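Local coordinates for 2,5-dihydroxypyridine 5,6-dioxygenase (Pseudomonas putida KT2440, PDB 7CNT), which catalyses the iron(II)-dependent ring opening of 2,5-dihydroxypyridine by dioxygen between carbons 5 and 6, giving N-formylmaleamate in aerobic nicotinate degradation, at residues Gly77-Thr82 / Met102-Pro107; Leu121-Pro126 / Asp286-Asp291; Ala161-His166 / Gly206-Asp211; Thr303-Glu308 / Pro316-Ile321. All coordinates share one frame; numbering follows the deposited sequence.

Contact 1: residues Gly77-Thr82 / Met102-Pro107; sequences GDTALT and MLLHSP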
loop_
_atom_site.group_PDB
_atom_site.type_symbol
_atom_site.label_atom_id
_atom_site.label_comp_id
_atom_site.label_asym_id
_atom_site.label_seq_id
_atom_site.Cartn_x
_atom_site.Cartn_y
_atom_site.Cartn_z
ATOM N N GLY A 77 -26.667 -0.806 -18.445
ATOM C CA GLY A 77 -26.443 -0.547 -19.880
ATOM C C GLY A 77 -25.334 -1.423 -20.452
ATOM O O GLY A 77 -25.341 -2.653 -20.296
ATOM N N ASP A 78 -24.376 -0.786 -21.118
ATOM C CA ASP A 78 -23.125 -1.442 -21.459
ATOM C C ASP A 78 -22.356 -1.869 -20.195
ATOM O O ASP A 78 -22.644 -1.422 -19.086
ATOM C CB ASP A 78 -22.249 -0.497 -22.287
ATOM C CG ASP A 78 -22.801 -0.237 -23.682
ATOM O OD1 ASP A 78 -23.788 -0.890 -24.107
ATOM O OD2 ASP A 78 -22.214 0.621 -24.369
ATOM N N THR A 79 -21.379 -2.748 -20.348
ATOM C CA THR A 79 -20.498 -3.061 -19.233
ATOM C C THR A 79 -19.089 -2.885 -19.732
ATOM O O THR A 79 -18.878 -2.461 -20.864
ATOM C CB THR A 79 -20.717 -4.496 -18.715
ATOM O OG1 THR A 79 -20.229 -5.436 -19.674
ATOM C CG2 THR A 79 -22.179 -4.738 -18.509
ATOM N N ALA A 80 -18.123 -3.232 -18.895
ATOM C CA ALA A 80 -16.726 -3.189 -19.300
ATOM C C ALA A 80 -16.389 -4.237 -20.375
ATOM O O ALA A 80 -15.301 -4.182 -20.941
ATOM C CB ALA A 80 -15.845 -3.368 -18.085
ATOM N N LEU A 81 -17.317 -5.172 -20.647
ATOM C CA LEU A 81 -17.155 -6.183 -21.716
ATOM C C LEU A 81 -17.741 -5.782 -23.050
ATOM O O LEU A 81 -17.424 -6.395 -24.074
ATOM C CB LEU A 81 -17.823 -7.504 -21.340
ATOM C CG LEU A 81 -17.071 -8.477 -20.451
ATOM C CD1 LEU A 81 -17.983 -9.683 -20.276
ATOM C CD2 LEU A 81 -15.694 -8.881 -20.997
ATOM N N THR A 82 -18.593 -4.766 -23.044
ATOM C CA THR A 82 -19.178 -4.245 -24.282
ATOM C C THR A 82 -18.126 -3.753 -25.271
ATOM O O THR A 82 -17.459 -2.755 -25.035
ATOM C CB THR A 82 -20.175 -3.112 -23.995
ATOM O OG1 THR A 82 -21.154 -3.586 -23.067
ATOM C CG2 THR A 82 -20.861 -2.659 -25.281
HETATM N N MSE A 102 -18.829 -7.533 -10.637
HETATM C CA MSE A 102 -20.259 -7.431 -10.956
HETATM C C MSE A 102 -20.508 -7.045 -12.379
HETATM O O MSE A 102 -20.913 -5.915 -12.689
HETATM C CB MSE A 102 -20.993 -6.484 -10.021
HETATM C CG MSE A 102 -22.467 -6.845 -10.036
HETATM SE SE MSE A 102 -23.420 -5.521 -8.957
HETATM C CE MSE A 102 -21.991 -4.733 -7.804
ATOM N N LEU A 103 -20.262 -8.002 -13.261
ATOM C CA LEU A 103 -20.618 -7.849 -14.647
ATOM C C LEU A 103 -22.111 -7.923 -14.711
ATOM O O LEU A 103 -22.707 -8.918 -14.281
ATOM C CB LEU A 103 -20.040 -8.957 -15.513
ATOM C CG LEU A 103 -18.819 -8.565 -16.321
ATOM C CD1 LEU A 103 -18.354 -9.812 -17.049
ATOM C CD2 LEU A 103 -19.091 -7.420 -17.298
ATOM N N LEU A 104 -22.709 -6.860 -15.239
ATOM C CA LEU A 104 -24.150 -6.798 -15.413
ATOM C C LEU A 104 -24.558 -7.752 -16.519
ATOM O O LEU A 104 -23.739 -8.211 -17.334
ATOM C CB LEU A 104 -24.608 -5.377 -15.743
ATOM C CG LEU A 104 -24.292 -4.357 -14.646
ATOM C CD1 LEU A 104 -24.085 -2.956 -15.216
ATOM C CD2 LEU A 104 -25.388 -4.396 -13.593
ATOM N N HIS A 105 -25.841 -8.045 -16.547
ATOM C CA HIS A 105 -26.339 -9.018 -17.478
ATOM C C HIS A 105 -26.393 -8.339 -18.831
ATOM O O HIS A 105 -26.810 -7.188 -18.921
ATOM C CB HIS A 105 -27.667 -9.530 -16.974
ATOM C CG HIS A 105 -27.572 -10.077 -15.588
ATOM N ND1 HIS A 105 -27.273 -11.398 -15.334
ATOM C CD2 HIS A 105 -27.654 -9.469 -14.381
ATOM C CE1 HIS A 105 -27.219 -11.589 -14.028
ATOM N NE2 HIS A 105 -27.445 -10.433 -13.428
ATOM N N SER A 106 -25.887 -9.019 -19.861
ATOM C CA SER A 106 -25.687 -8.392 -21.172
ATOM C C SER A 106 -25.476 -9.468 -22.240
ATOM O O SER A 106 -25.186 -10.615 -21.911
ATOM C CB SER A 106 -24.486 -7.421 -21.117
ATOM O OG SER A 106 -23.239 -8.102 -21.069
ATOM N N PRO A 107 -25.606 -9.106 -23.531
ATOM C CA PRO A 107 -25.366 -10.097 -24.609
ATOM C C PRO A 107 -24.004 -10.811 -24.503
ATOM O O PRO A 107 -23.829 -11.921 -25.030
ATOM C CB PRO A 107 -25.426 -9.264 -25.907
ATOM C CG PRO A 107 -25.943 -7.914 -25.536
ATOM C CD PRO A 107 -25.963 -7.769 -24.042
#
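Thr79 and Leu81 meet Leu103 and Leu104 through branched aliphatic groups, and no flat side chain takes part in the contact itself: the one aromatic ring here, that of His105, starts away from 77-82 and packs edge-to-face with Trp187. The motif on one side is a type I beta turn from Thr79 to Thr82 in the loop before helix 85-92; on the other, 102-107 leads from strand 96-99 of the parallel sheet into helix 107-114.

No hydrogen bond joins the two segments, and the turn is tied up within itself. Thr82 OG1 accepts from Thr79 N at 2.9 Å, while Thr82 N reaches back to Thr79 O. Thr79 sets its OG1 between its own backbone N and carbonyl carbon (chi1 70°), which leaves CG2 beside the N, where it meets Leu104. That methyl slides past the base of the leucine, with Thr79 CG2 3.7 Å from Leu104 CB.

Leu103 crosses both Thr79 and Leu81 at about a right angle. One of its methyls, CD2, lies 3.3 Å from Thr79 OG1; the other meets Leu81, with Leu103 CD1 3.3 Å from Leu81 CD1, tighter than ordinary van der Waals contact. Helices 85-92 and 107-114 close over Leu81 through Ala87, Leu91 and Ile112. Ser106, at the N-cap of helix 107-114, bonds through OG to Glu108 OE1 and weakly accepts from Gln109 N. An ST turn fixes the threonine hydroxyl: Leu81 N donates to Thr79 OG1 over 3.1 Å, nearly straight at 158°.

Contact 2: residues Leu121-Pro126 / Asp286-Asp291; sequences LAVEPP and DGMCMD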
loop_
_atom_site.group_PDB
_atom_site.type_symbol
_atom_site.label_atom_id
_atom_site.label_comp_id
_atom_site.label_asym_id
_atom_site.label_seq_id
_atom_site.Cartn_x
_atom_site.Cartn_y
_atom_site.Cartn_z
ATOM N N LEU A 121 -20.912 -14.890 -8.862
ATOM C CA LEU A 121 -20.764 -13.511 -8.478
ATOM C C LEU A 121 -20.448 -13.525 -7.006
ATOM O O LEU A 121 -21.022 -14.280 -6.243
ATOM C CB LEU A 121 -22.014 -12.690 -8.804
ATOM C CG LEU A 121 -22.003 -11.188 -8.423
ATOM C CD1 LEU A 121 -20.953 -10.323 -9.116
ATOM C CD2 LEU A 121 -23.363 -10.577 -8.685
ATOM N N ALA A 122 -19.472 -12.734 -6.610
ATOM C CA ALA A 122 -19.086 -12.627 -5.196
ATOM C C ALA A 122 -18.511 -11.244 -4.889
ATOM O O ALA A 122 -17.326 -10.988 -5.125
ATOM C CB ALA A 122 -18.102 -13.703 -4.857
ATOM N N VAL A 123 -19.380 -10.381 -4.361
ATOM C CA VAL A 123 -19.158 -8.936 -4.228
ATOM C C VAL A 123 -19.612 -8.346 -2.886
ATOM O O VAL A 123 -19.190 -7.233 -2.510
ATOM C CB VAL A 123 -19.870 -8.151 -5.357
ATOM C CG1 VAL A 123 -19.135 -8.291 -6.692
ATOM C CG2 VAL A 123 -21.305 -8.589 -5.504
ATOM N N GLU A 124 -20.462 -9.070 -2.160
ATOM C CA GLU A 124 -20.901 -8.635 -0.846
ATOM C C GLU A 124 -19.720 -8.720 0.069
ATOM O O GLU A 124 -18.774 -9.457 -0.226
ATOM C CB GLU A 124 -22.049 -9.501 -0.322
ATOM C CG GLU A 124 -23.347 -9.329 -1.125
ATOM C CD GLU A 124 -24.046 -8.007 -0.815
ATOM O OE1 GLU A 124 -25.125 -8.032 -0.154
ATOM O OE2 GLU A 124 -23.491 -6.949 -1.210
ATOM N N PRO A 125 -19.746 -7.955 1.180
ATOM C CA PRO A 125 -18.633 -7.982 2.112
ATOM C C PRO A 125 -18.483 -9.347 2.805
ATOM O O PRO A 125 -19.446 -10.045 3.078
ATOM C CB PRO A 125 -18.988 -6.899 3.127
ATOM C CG PRO A 125 -20.060 -6.116 2.500
ATOM C CD PRO A 125 -20.816 -7.092 1.665
ATOM N N PRO A 126 -17.268 -9.734 3.077
ATOM C CA PRO A 126 -16.935 -10.991 3.693
ATOM C C PRO A 126 -17.872 -11.459 4.803
ATOM O O PRO A 126 -18.187 -12.649 4.900
ATOM C CB PRO A 126 -15.564 -10.697 4.277
ATOM C CG PRO A 126 -14.958 -9.763 3.287
ATOM C CD PRO A 126 -16.077 -9.052 2.561
ATOM N N ASP A 286 -21.812 -0.474 1.250
ATOM C CA ASP A 286 -21.314 -1.735 1.775
ATOM C C ASP A 286 -21.526 -2.858 0.769
ATOM O O ASP A 286 -20.637 -3.668 0.553
ATOM C CB ASP A 286 -21.982 -2.075 3.109
ATOM C CG ASP A 286 -21.495 -1.182 4.251
ATOM O OD1 ASP A 286 -20.733 -0.225 3.987
ATOM O OD2 ASP A 286 -21.875 -1.414 5.416
ATOM N N GLY A 287 -22.690 -2.888 0.143
ATOM C CA GLY A 287 -23.008 -3.923 -0.832
ATOM C C GLY A 287 -24.235 -3.587 -1.663
ATOM O O GLY A 287 -24.670 -2.440 -1.695
HETATM N N MSE A 288 -24.804 -4.602 -2.315
HETATM C CA MSE A 288 -26.121 -4.463 -2.977
HETATM C C MSE A 288 -27.342 -4.908 -2.168
HETATM O O MSE A 288 -28.486 -4.792 -2.634
HETATM C CB MSE A 288 -26.125 -5.159 -4.333
HETATM C CG MSE A 288 -25.159 -6.315 -4.484
HETATM SE SE MSE A 288 -25.364 -7.064 -6.305
HETATM C CE MSE A 288 -27.122 -7.895 -5.990
ATOM N N CYS A 289 -27.126 -5.381 -0.944
ATOM C CA CYS A 289 -28.216 -5.835 -0.054
ATOM C C CYS A 289 -28.971 -7.016 -0.596
ATOM O O CYS A 289 -30.150 -6.917 -0.965
ATOM C CB CYS A 289 -29.224 -4.741 0.334
ATOM S SG CYS A 289 -29.902 -5.137 1.983
HETATM N N MSE A 290 -28.276 -8.145 -0.598
HETATM C CA MSE A 290 -28.864 -9.403 -0.991
HETATM C C MSE A 290 -29.791 -9.919 0.078
HETATM O O MSE A 290 -30.662 -10.744 -0.225
HETATM C CB MSE A 290 -27.742 -10.404 -1.261
HETATM C CG MSE A 290 -26.972 -9.971 -2.495
HETATM SE SE MSE A 290 -28.073 -9.915 -4.114
HETATM C CE MSE A 290 -28.960 -11.607 -3.737
ATOM N N ASP A 291 -29.611 -9.457 1.321
ATOM C CA ASP A 291 -30.522 -9.810 2.410
ATOM C C ASP A 291 -31.938 -9.427 2.023
ATOM O O ASP A 291 -32.900 -10.146 2.268
ATOM C CB ASP A 291 -30.219 -9.042 3.703
ATOM C CG ASP A 291 -29.183 -9.706 4.542
ATOM O OD1 ASP A 291 -27.992 -9.354 4.303
ATOM O OD2 ASP A 291 -29.562 -10.523 5.446
#
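Glu124 reaches across to the loop at Gly287-Met290 and grips it with both carboxylate oxygens, and this is the tight half of the contact. Its chain leaves with CG beside the backbone N and bends at chi2 (-75°), which brings the carboxylate up against the backbone of 287-290. OE2 takes the Met288 N-H at 2.9 Å from the syn side, though well out of the carboxylate plane. OE1 takes the Met290 N-H at 3.2 Å, almost straight at 168° but from above that plane. Gly287 fits closely against the same group, with its CA 3.1 Å from Glu124 OE2, and a side chain pointing this way would run into that oxygen. Met290 crosses the glutamate obliquely, its CG 3.6 Å from Glu124 OE1.

The loose part is Val123, whose CG2 stands 4.4 Å from the selenium of Met288, a bare apolar touch. At the partly exposed end contact is confined to the Pro125 ring, whose CG still lies 3.2 Å from Asp286 O. The carboxylate of Asp286 turns to other partners, among them Asn285 of the second subunit, so this end borders a subunit interface.

An alanine in place of Glu124 would probably leave the Met288 and Met290 amides without their acceptors and open a gap beside Gly287. Chemically, one carboxylate accepts from two backbone N-H groups, two residues apart, just ahead of the helix that holds Asp291; the side chain thereby ties this loop to the one that leads from strand 118-121 of the parallel sheet to helix 126-131.

Contact 3: residues Ala161-His166 / Gly206-Asp211; sequences AGSDFH and GTLVLD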
loop_
_atom_site.group_PDB
_atom_site.type_symbol
_atom_site.label_atom_id
_atom_site.label_comp_id
_atom_site.label_asym_id
_atom_site.label_seq_id
_atom_site.Cartn_x
_atom_site.Cartn_y
_atom_site.Cartn_z
ATOM N N ALA A 161 -52.353 -4.751 2.502
ATOM C CA ALA A 161 -52.074 -3.375 2.154
ATOM C C ALA A 161 -52.642 -3.028 0.801
ATOM O O ALA A 161 -52.659 -1.877 0.450
ATOM C CB ALA A 161 -50.580 -3.086 2.180
ATOM N N GLY A 162 -53.100 -4.011 0.036
ATOM C CA GLY A 162 -53.675 -3.684 -1.272
ATOM C C GLY A 162 -52.979 -4.223 -2.499
ATOM O O GLY A 162 -53.434 -3.963 -3.601
ATOM N N SER A 163 -51.896 -4.985 -2.359
ATOM C CA SER A 163 -51.340 -5.542 -3.553
ATOM C C SER A 163 -52.428 -6.405 -4.147
ATOM O O SER A 163 -53.087 -7.103 -3.418
ATOM C CB SER A 163 -50.101 -6.367 -3.252
ATOM O OG SER A 163 -49.000 -5.480 -3.150
ATOM N N ASP A 164 -52.610 -6.363 -5.466
ATOM C CA ASP A 164 -53.521 -7.278 -6.129
ATOM C C ASP A 164 -53.056 -7.381 -7.570
ATOM O O ASP A 164 -53.429 -6.597 -8.413
ATOM C CB ASP A 164 -54.954 -6.724 -6.025
ATOM C CG ASP A 164 -56.030 -7.705 -6.510
ATOM O OD1 ASP A 164 -55.742 -8.719 -7.204
ATOM O OD2 ASP A 164 -57.200 -7.424 -6.198
ATOM N N PHE A 165 -52.187 -8.343 -7.838
ATOM C CA PHE A 165 -51.340 -8.284 -9.007
ATOM C C PHE A 165 -51.384 -9.637 -9.709
ATOM O O PHE A 165 -51.347 -10.680 -9.054
ATOM C CB PHE A 165 -49.931 -7.984 -8.530
ATOM C CG PHE A 165 -48.894 -8.092 -9.605
ATOM C CD1 PHE A 165 -48.846 -7.165 -10.606
ATOM C CD2 PHE A 165 -47.976 -9.131 -9.616
ATOM C CE1 PHE A 165 -47.876 -7.221 -11.595
ATOM C CE2 PHE A 165 -47.016 -9.222 -10.625
ATOM C CZ PHE A 165 -46.957 -8.242 -11.612
ATOM N N HIS A 166 -51.411 -9.621 -11.031
ATOM C CA HIS A 166 -51.569 -10.849 -11.765
ATOM C C HIS A 166 -50.662 -10.846 -12.969
ATOM O O HIS A 166 -50.536 -9.844 -13.665
ATOM C CB HIS A 166 -53.014 -11.046 -12.224
ATOM C CG HIS A 166 -53.277 -12.412 -12.794
ATOM N ND1 HIS A 166 -53.333 -12.664 -14.154
ATOM C CD2 HIS A 166 -53.477 -13.604 -12.183
ATOM C CE1 HIS A 166 -53.576 -13.948 -14.350
ATOM N NE2 HIS A 166 -53.654 -14.541 -13.173
ATOM N N GLY A 206 -52.547 -5.084 -12.625
ATOM C CA GLY A 206 -53.145 -4.905 -11.303
ATOM C C GLY A 206 -52.449 -3.815 -10.502
ATOM O O GLY A 206 -52.091 -2.768 -11.032
ATOM N N THR A 207 -52.245 -4.074 -9.227
ATOM C CA THR A 207 -51.613 -3.102 -8.377
ATOM C C THR A 207 -50.645 -3.790 -7.423
ATOM O O THR A 207 -50.903 -4.878 -6.878
ATOM C CB THR A 207 -52.663 -2.305 -7.546
ATOM O OG1 THR A 207 -53.155 -3.141 -6.515
ATOM C CG2 THR A 207 -53.851 -1.852 -8.378
ATOM N N LEU A 208 -49.538 -3.106 -7.201
ATOM C CA LEU A 208 -48.554 -3.511 -6.241
ATOM C C LEU A 208 -48.367 -2.314 -5.278
ATOM O O LEU A 208 -48.198 -1.170 -5.708
ATOM C CB LEU A 208 -47.278 -3.880 -6.999
ATOM C CG LEU A 208 -47.217 -5.308 -7.518
ATOM C CD1 LEU A 208 -45.907 -5.523 -8.255
ATOM C CD2 LEU A 208 -47.433 -6.405 -6.467
ATOM N N VAL A 209 -48.436 -2.577 -3.984
ATOM C CA VAL A 209 -48.404 -1.522 -3.003
ATOM C C VAL A 209 -47.170 -1.741 -2.172
ATOM O O VAL A 209 -47.018 -2.803 -1.546
ATOM C CB VAL A 209 -49.625 -1.598 -2.069
ATOM C CG1 VAL A 209 -49.484 -0.648 -0.868
ATOM C CG2 VAL A 209 -50.905 -1.276 -2.830
ATOM N N LEU A 210 -46.287 -0.750 -2.161
ATOM C CA LEU A 210 -45.198 -0.771 -1.208
ATOM C C LEU A 210 -45.762 -0.256 0.080
ATOM O O LEU A 210 -46.161 0.894 0.174
ATOM C CB LEU A 210 -44.050 0.099 -1.624
ATOM C CG LEU A 210 -43.135 -0.536 -2.645
ATOM C CD1 LEU A 210 -43.869 -0.866 -3.929
ATOM C CD2 LEU A 210 -41.998 0.414 -2.920
ATOM N N ASP A 211 -45.815 -1.122 1.071
ATOM C CA ASP A 211 -46.282 -0.752 2.373
ATOM C C ASP A 211 -45.154 -0.094 3.114
ATOM O O ASP A 211 -44.023 -0.057 2.658
ATOM C CB ASP A 211 -46.705 -2.020 3.123
ATOM C CG ASP A 211 -47.748 -1.769 4.244
ATOM O OD1 ASP A 211 -48.227 -0.633 4.452
ATOM O OD2 ASP A 211 -48.095 -2.749 4.927
HETATM O O HOH W 1 -48.010 -4.970 -0.555
#
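This is a short antiparallel strand pairing that joins strand 164-168 and strand 207-210, each the outermost of its own antiparallel sheet in this chain, with a G1 beta bulge at Gly162 and Ser163, opposite Ser159. The strand directions differ by 133°, far from a flat antiparallel pair. Its core is the hydrogen-bonded pair Asp164-Thr207: Asp164 N donates to Thr207 O at 2.7 Å, and Thr207 N returns a bond to Asp164 O at 2.9 Å. Next to it, Phe165 faces Gly206, whose backbone angles and tight fit against Asp164 O leave no room for a side chain.

Thr207 lies on the same face as Asp164, and its OG1 makes a weak bond to Gly162 O. On the other side Leu208 covers one face of the Phe165 ring: its CD1 sits over the ring centre, 4.1 Å from the centroid, a CH-pi contact, while CD2 packs 3.6 Å from Phe165 CB. Ile231 of strand 227-232 touches both residues. An alanine at Leu208 would probably leave that ring face without its methyl and the phenyl freer to shift.

Further along the strand, Val209 spreads its two methyls against Ala161 and Gly162. Ser163 holds OG beside its own backbone N (chi1 -83°), where it accepts from Val209 N at 3.1 Å. A water beside this bond lies 2.8 Å from Ser163 OG and donates to Val209 O.

Contact 4: residues Thr303-Glu308 / Pro316-Ile321; sequences TGPNTE and PCHLDI. With FE2 (Fe (II) ion), chain G.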
loop_
_atom_site.group_PDB
_atom_site.type_symbol
_atom_site.label_atom_id
_atom_site.label_comp_id
_atom_site.label_asym_id
_atom_site.label_seq_id
_atom_site.Cartn_x
_atom_site.Cartn_y
_atom_site.Cartn_z
ATOM N N THR A 303 -38.026 -3.976 -12.134
ATOM C CA THR A 303 -38.465 -3.114 -13.238
ATOM C C THR A 303 -37.322 -2.847 -14.181
ATOM O O THR A 303 -36.177 -3.032 -13.808
ATOM C CB THR A 303 -38.911 -1.735 -12.699
ATOM O OG1 THR A 303 -37.829 -1.129 -11.983
ATOM C CG2 THR A 303 -40.113 -1.862 -11.741
ATOM N N GLY A 304 -37.628 -2.366 -15.374
ATOM C CA GLY A 304 -36.594 -1.987 -16.334
ATOM C C GLY A 304 -36.262 -3.066 -17.360
ATOM O O GLY A 304 -37.157 -3.587 -18.009
ATOM N N PRO A 305 -34.969 -3.417 -17.504
ATOM C CA PRO A 305 -34.522 -4.282 -18.598
ATOM C C PRO A 305 -34.874 -5.764 -18.465
ATOM O O PRO A 305 -34.641 -6.404 -17.419
ATOM C CB PRO A 305 -32.996 -4.116 -18.577
ATOM C CG PRO A 305 -32.678 -3.843 -17.152
ATOM C CD PRO A 305 -33.843 -3.033 -16.629
ATOM N N ASN A 306 -35.400 -6.299 -19.555
ATOM C CA ASN A 306 -35.722 -7.722 -19.653
ATOM C C ASN A 306 -34.879 -8.401 -20.738
ATOM O O ASN A 306 -35.104 -9.558 -21.059
ATOM C CB ASN A 306 -37.210 -7.882 -19.972
ATOM C CG ASN A 306 -37.578 -7.288 -21.322
ATOM O OD1 ASN A 306 -36.736 -6.702 -22.012
ATOM N ND2 ASN A 306 -38.834 -7.439 -21.709
ATOM N N THR A 307 -33.906 -7.665 -21.285
ATOM C CA THR A 307 -33.115 -8.100 -22.438
ATOM C C THR A 307 -32.414 -9.435 -22.191
ATOM O O THR A 307 -32.200 -10.213 -23.128
ATOM C CB THR A 307 -32.079 -7.019 -22.833
ATOM O OG1 THR A 307 -32.764 -5.902 -23.407
ATOM C CG2 THR A 307 -31.086 -7.531 -23.867
ATOM N N GLU A 308 -32.097 -9.702 -20.924
ATOM C CA GLU A 308 -31.445 -10.946 -20.511
ATOM C C GLU A 308 -32.137 -12.177 -21.058
ATOM O O GLU A 308 -31.483 -13.170 -21.346
ATOM C CB GLU A 308 -31.418 -11.067 -18.986
ATOM C CG GLU A 308 -30.754 -9.898 -18.257
ATOM C CD GLU A 308 -31.686 -9.118 -17.330
ATOM O OE1 GLU A 308 -31.498 -7.885 -17.164
ATOM O OE2 GLU A 308 -32.598 -9.744 -16.746
ATOM N N PRO A 316 -31.287 1.137 -18.901
ATOM C CA PRO A 316 -30.425 1.019 -17.714
ATOM C C PRO A 316 -31.108 1.154 -16.323
ATOM O O PRO A 316 -30.614 0.588 -15.341
ATOM C CB PRO A 316 -29.435 2.162 -17.906
ATOM C CG PRO A 316 -30.167 3.171 -18.729
ATOM C CD PRO A 316 -30.990 2.355 -19.678
ATOM N N CYS A 317 -32.204 1.910 -16.228
ATOM C CA CYS A 317 -32.904 2.089 -14.946
ATOM C C CYS A 317 -33.501 0.755 -14.464
ATOM O O CYS A 317 -34.455 0.221 -15.046
ATOM C CB CYS A 317 -34.005 3.159 -15.047
ATOM S SG CYS A 317 -34.776 3.710 -13.488
ATOM N N HIS A 318 -32.927 0.250 -13.375
ATOM C CA HIS A 318 -33.278 -1.023 -12.810
ATOM C C HIS A 318 -33.580 -0.855 -11.320
ATOM O O HIS A 318 -32.764 -0.335 -10.583
ATOM C CB HIS A 318 -32.084 -1.949 -13.022
ATOM C CG HIS A 318 -32.223 -3.293 -12.389
ATOM N ND1 HIS A 318 -31.618 -3.614 -11.192
ATOM C CD2 HIS A 318 -32.872 -4.405 -12.796
ATOM C CE1 HIS A 318 -31.902 -4.865 -10.884
ATOM N NE2 HIS A 318 -32.659 -5.367 -11.843
ATOM N N LEU A 319 -34.760 -1.299 -10.904
ATOM C CA LEU A 319 -35.170 -1.336 -9.498
ATOM C C LEU A 319 -35.472 -2.741 -9.057
ATOM O O LEU A 319 -36.014 -3.542 -9.832
ATOM C CB LEU A 319 -36.467 -0.536 -9.296
ATOM C CG LEU A 319 -36.547 0.877 -9.876
ATOM C CD1 LEU A 319 -37.858 1.435 -9.476
ATOM C CD2 LEU A 319 -35.438 1.736 -9.309
ATOM N N ASP A 320 -35.207 -3.028 -7.792
ATOM C CA ASP A 320 -35.563 -4.316 -7.211
ATOM C C ASP A 320 -36.361 -4.015 -5.967
ATOM O O ASP A 320 -35.932 -3.216 -5.155
ATOM C CB ASP A 320 -34.306 -5.096 -6.836
ATOM C CG ASP A 320 -33.820 -6.046 -7.936
ATOM O OD1 ASP A 320 -34.564 -6.361 -8.872
ATOM O OD2 ASP A 320 -32.682 -6.521 -7.838
ATOM N N ILE A 321 -37.531 -4.633 -5.819
ATOM C CA ILE A 321 -38.468 -4.270 -4.758
ATOM C C ILE A 321 -39.045 -5.484 -3.990
ATOM O O ILE A 321 -39.923 -6.175 -4.484
ATOM C CB ILE A 321 -39.601 -3.425 -5.326
ATOM C CG1 ILE A 321 -39.069 -2.108 -5.870
ATOM C CG2 ILE A 321 -40.625 -3.118 -4.240
ATOM C CD1 ILE A 321 -40.086 -1.304 -6.658
HETATM FE FE FE2 G . -33.877 -6.839 -11.248
#
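Thr303 and Leu319 carry the hydrogen bonds of this contact. Thr303 N donates to Leu319 O over 3.1 Å, bent to 147°, and the same carbonyl also bonds to the hydroxyl of Ser302. In return Leu319 N makes only a weak bond to Thr303 OG1. That hydroxyl sits between its own backbone N and carbonyl carbon (chi1 58°), which brings it down on the leucine, with Thr303 OG1 3.1 Å from Leu319 CB.

The packing is led by Gly304, whose CA points a C-H at Cys317 O, 3.3 Å away, at backbone angles where a CB would press on the preceding carbonyl; it would strike the Cys317 carbonyl too. Pro305 crosses His318 at about a right angle and brings CD to the edge of the imidazole, near its plane.

The third kind is metal binding. His318 NE2 holds the iron(II) ion at 2.0 Å, and Asp320 OD1 holds it at 2.5 Å. Alternate residues of one chain thus supply both ligands, which with His265 make a set of two histidines and one carboxylate; Ser302 OG is the fourth protein ligand. Second-shell bonds are likely to steady them: His318 ND1 bonds weakly to Thr73 O, and Asp320 OD2 forms a salt bridge with Arg293.

Strand 319-323 is the outermost strand of its antiparallel sheet within this chain, beside 299-303, which brings Ser302, and next but one to 263-269, which brings His265. Helix 243-254 lies over Leu319 through Leu248, Tyr251 and Met252, and its Tyr251 also touches Cys317.

Along the chain contact 1 closes first, contact 2 spans a long stretch that contains contact 3, and contact 4 comes last. Contacts 1 and 2 both use loops that follow strands of the parallel sheet, 96-99 and 118-121; their centres are about 18 Å apart, and they touch where Met102 meets Leu121 and Met288. Contact 1 meets contact 4, centres about 13 Å apart, as His105 packs on Glu308. Contact 3, its centre about 32 Å from that of contact 1, joins two antiparallel sheets at the far side and reaches contact 4 through Leu210 on Ile321. The iron is held from one antiparallel sheet, on the side where contacts 1 and 2 come close.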